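RNA methyltransferase, TrmH family (Porphyromonas gingivalis, PDB 2I6D) probably binds RNA and transfers methyl groups to it, as a knotted SPOUT-class enzyme of the TrmH (SpoU) family. Local coordinates at residues F127-V132 / P195-P200. Residues are numbered along the deposited sequence; the frame is centred on the assembly and turned at random.
Sequences FGIRHV and PNFTEP
Phe127 meets the ring of Phe197 mainly through its backbone: its carbonyl O lies 3.4 Å from Phe197 CZ and equally near CE2, approaching the ring obliquely. Its CB stands 4.1 Å from Phe197 CZ, while its own phenyl ring leads off toward Cys250 and Ser251 of helix 242-255. The same carbonyl O accepts a hydrogen bond from Arg254, whose side chain also makes a cation-pi contact with Phe197, so one arginine ties the end of helix 114-127 to the incoming ring. Gly128 then breaks the helix in a Schellman motif, its positive phi (86°) ending the helix beside the ring, with Gly128 C 3.8 Å from Phe197 CE2. At Ile129, just before strand 131-134, the contact becomes apolar: CG1, set beside the backbone N (chi1 -64°), meets the edge of the ring near its plane, 3.6 Å from Phe197 CZ, and CD1 follows at 3.7 Å, the two side chains crossing at about a right angle.

The opposing loop presents Phe197 from a type I turn, Asn196 to Glu199. Asn196 OD1 holds it as an Asx turn, taking a nearly straight bond from Thr198 N (2.9 Å, 175°) on a lone pair and a second from Thr198 OG1 above the carbonyl plane. Phe197 and Ile129 both touch Leu104 of strand 104-109, which lies between strands 131-134 and 201-206. The contact thus joins two loops leading into the strands on either side of strand 104-109, at the N-terminal ends of the parallel strands of the SPOUT methyltransferase sheet.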
ATOM      1  N   PHE A 127      -5.826   9.042  -7.684  1.00 30.48           N
ATOM      2  CA  PHE A 127      -6.960   9.908  -7.302  1.00 30.63           C
ATOM      3  C   PHE A 127      -6.687  10.803  -6.084  1.00 31.04           C
ATOM      4  O   PHE A 127      -7.535  11.627  -5.681  1.00 33.21           O
ATOM      5  CB  PHE A 127      -8.196   9.057  -7.095  1.00 30.15           C
ATOM      6  CG  PHE A 127      -8.747   8.517  -8.399  1.00 31.04           C
ATOM      7  CD1 PHE A 127      -9.347   9.382  -9.324  1.00 30.14           C
ATOM      8  CD2 PHE A 127      -8.586   7.172  -8.727  1.00 31.44           C
ATOM      9  CE1 PHE A 127      -9.829   8.912 -10.558  1.00 30.90           C
ATOM     10  CE2 PHE A 127      -9.102   6.681  -9.946  1.00 30.97           C
ATOM     11  CZ  PHE A 127      -9.699   7.556 -10.854  1.00 32.20           C
ATOM     12  N   GLY A 128      -5.517  10.641  -5.493  1.00 30.91           N
ATOM     13  CA  GLY A 128      -5.050  11.546  -4.424  1.00 31.59           C
ATOM     14  C   GLY A 128      -5.544  11.136  -3.036  1.00 31.46           C
ATOM     15  O   GLY A 128      -5.636  11.979  -2.126  1.00 31.31           O
ATOM     16  N   ILE A 129      -5.875   9.849  -2.865  1.00 30.84           N
ATOM     17  CA  ILE A 129      -6.149   9.295  -1.541  1.00 31.92           C
ATOM     18  C   ILE A 129      -4.891   9.394  -0.662  1.00 31.47           C
ATOM     19  O   ILE A 129      -3.801   9.013  -1.086  1.00 32.29           O
ATOM     20  CB  ILE A 129      -6.571   7.780  -1.634  1.00 33.23           C
ATOM     21  CG1 ILE A 129      -7.897   7.616  -2.405  1.00 34.27           C
ATOM     22  CG2 ILE A 129      -6.552   7.086  -0.233  1.00 33.57           C
ATOM     23  CD1 ILE A 129      -9.124   7.443  -1.612  1.00 36.92           C
ATOM     24  N   ARG A 130      -5.007   9.947   0.534  1.00 30.31           N
ATOM     25  CA  ARG A 130      -3.814  10.134   1.363  1.00 31.00           C
ATOM     26  C   ARG A 130      -3.510   9.019   2.326  1.00 31.11           C
ATOM     27  O   ARG A 130      -2.364   8.912   2.818  1.00 31.12           O
ATOM     28  CB  ARG A 130      -3.916  11.459   2.122  1.00 30.95           C
ATOM     29  CG  ARG A 130      -3.811  12.654   1.144  1.00 35.47           C
ATOM     30  CD  ARG A 130      -4.497  13.852   1.699  1.00 41.18           C
ATOM     31  NE  ARG A 130      -3.809  14.373   2.875  1.00 46.35           N
ATOM     32  CZ  ARG A 130      -3.837  15.647   3.229  1.00 47.41           C
ATOM     33  NH1 ARG A 130      -4.506  16.507   2.473  1.00 49.35           N
ATOM     34  NH2 ARG A 130      -3.190  16.063   4.312  1.00 49.32           N
ATOM     35  N   HIS A 131      -4.518   8.196   2.625  1.00 30.77           N
ATOM     36  CA  HIS A 131      -4.358   7.151   3.647  1.00 31.28           C
ATOM     37  C   HIS A 131      -5.044   5.906   3.244  1.00 30.97           C
ATOM     38  O   HIS A 131      -6.191   5.944   2.787  1.00 31.04           O
ATOM     39  CB  HIS A 131      -4.922   7.592   5.029  1.00 31.26           C
ATOM     40  CG  HIS A 131      -4.152   8.707   5.643  1.00 30.51           C
ATOM     41  ND1 HIS A 131      -3.019   8.495   6.392  1.00 31.37           N
ATOM     42  CD2 HIS A 131      -4.306  10.049   5.558  1.00 30.41           C
ATOM     43  CE1 HIS A 131      -2.521   9.662   6.770  1.00 31.28           C
ATOM     44  NE2 HIS A 131      -3.284  10.621   6.278  1.00 31.66           N
ATOM     45  N   VAL A 132      -4.337   4.792   3.418  1.00 32.29           N
ATOM     46  CA  VAL A 132      -4.903   3.461   3.121  1.00 32.29           C
ATOM     47  C   VAL A 132      -4.605   2.618   4.355  1.00 31.26           C
ATOM     48  O   VAL A 132      -3.439   2.425   4.750  1.00 32.08           O
ATOM     49  CB  VAL A 132      -4.308   2.791   1.835  1.00 32.22           C
ATOM     50  CG1 VAL A 132      -4.781   1.338   1.702  1.00 33.79           C
ATOM     51  CG2 VAL A 132      -4.674   3.589   0.560  1.00 33.61           C
ATOM     52  N   PRO A 195     -19.609  12.738   0.424  1.00 30.68           N
ATOM     53  CA  PRO A 195     -18.868  13.940   0.789  1.00 30.82           C
ATOM     54  C   PRO A 195     -17.813  14.239  -0.255  1.00 30.37           C
ATOM     55  O   PRO A 195     -17.457  13.361  -1.048  1.00 29.23           O
ATOM     56  CB  PRO A 195     -18.193  13.556   2.128  1.00 31.82           C
ATOM     57  CG  PRO A 195     -18.727  12.232   2.516  1.00 32.03           C
ATOM     58  CD  PRO A 195     -19.223  11.591   1.265  1.00 31.59           C
ATOM     59  N   ASN A 196     -17.321  15.477  -0.279  1.00 30.85           N
ATOM     60  CA  ASN A 196     -16.204  15.811  -1.172  1.00 30.62           C
ATOM     61  C   ASN A 196     -15.004  14.949  -0.801  1.00 30.77           C
ATOM     62  O   ASN A 196     -14.852  14.553   0.350  1.00 29.43           O
ATOM     63  CB  ASN A 196     -15.835  17.295  -1.027  1.00 31.45           C
ATOM     64  CG  ASN A 196     -14.780  17.749  -2.038  1.00 34.45           C
ATOM     65  OD1 ASN A 196     -13.575  17.513  -1.872  1.00 38.80           O
ATOM     66  ND2 ASN A 196     -15.230  18.438  -3.077  1.00 37.50           N
ATOM     67  N   PHE A 197     -14.136  14.703  -1.776  1.00 29.79           N
ATOM     68  CA  PHE A 197     -12.912  13.928  -1.570  1.00 30.30           C
ATOM     69  C   PHE A 197     -12.061  14.408  -0.385  1.00 30.41           C
ATOM     70  O   PHE A 197     -11.413  13.595   0.297  1.00 31.20           O
ATOM     71  CB  PHE A 197     -12.067  13.985  -2.845  1.00 31.42           C
ATOM     72  CG  PHE A 197     -11.311  12.735  -3.117  1.00 33.14           C
ATOM     73  CD1 PHE A 197     -11.837  11.784  -3.979  1.00 35.79           C
ATOM     74  CD2 PHE A 197     -10.066  12.504  -2.530  1.00 37.27           C
ATOM     75  CE1 PHE A 197     -11.135  10.615  -4.272  1.00 36.31           C
ATOM     76  CE2 PHE A 197      -9.360  11.322  -2.793  1.00 34.38           C
ATOM     77  CZ  PHE A 197      -9.909  10.379  -3.671  1.00 33.98           C
ATOM     78  N   THR A 198     -12.065  15.712  -0.125  1.00 29.56           N
ATOM     79  CA  THR A 198     -11.255  16.265   0.968  1.00 29.87           C
ATOM     80  C   THR A 198     -11.901  16.155   2.339  1.00 29.55           C
ATOM     81  O   THR A 198     -11.269  16.476   3.356  1.00 28.46           O
ATOM     82  CB  THR A 198     -10.962  17.741   0.739  1.00 30.54           C
ATOM     83  OG1 THR A 198     -12.201  18.428   0.563  1.00 31.85           O
ATOM     84  CG2 THR A 198     -10.087  17.920  -0.478  1.00 32.46           C
ATOM     85  N   GLU A 199     -13.160  15.733   2.382  1.00 28.06           N
ATOM     86  CA  GLU A 199     -13.859  15.584   3.657  1.00 28.63           C
ATOM     87  C   GLU A 199     -13.583  14.215   4.262  1.00 29.34           C
ATOM     88  O   GLU A 199     -13.337  13.277   3.538  1.00 29.17           O
ATOM     89  CB  GLU A 199     -15.354  15.776   3.477  1.00 27.71           C
ATOM     90  CG  GLU A 199     -15.717  17.201   3.066  1.00 27.80           C
ATOM     91  CD  GLU A 199     -17.216  17.383   2.908  1.00 31.03           C
ATOM     92  OE1 GLU A 199     -17.896  17.597   3.937  1.00 31.31           O
ATOM     93  OE2 GLU A 199     -17.713  17.332   1.768  1.00 28.75           O
ATOM     94  N   PRO A 200     -13.594  14.117   5.600  1.00 30.38           N
ATOM     95  CA  PRO A 200     -13.304  12.836   6.240  1.00 31.35           C
ATOM     96  C   PRO A 200     -14.362  11.770   5.936  1.00 31.61           C
ATOM     97  O   PRO A 200     -15.553  12.003   6.063  1.00 31.66           O
ATOM     98  CB  PRO A 200     -13.250  13.194   7.740  1.00 31.68           C
ATOM     99  CG  PRO A 200     -14.055  14.437   7.884  1.00 30.43           C
ATOM    100  CD  PRO A 200     -13.840  15.194   6.588  1.00 30.14           C
TER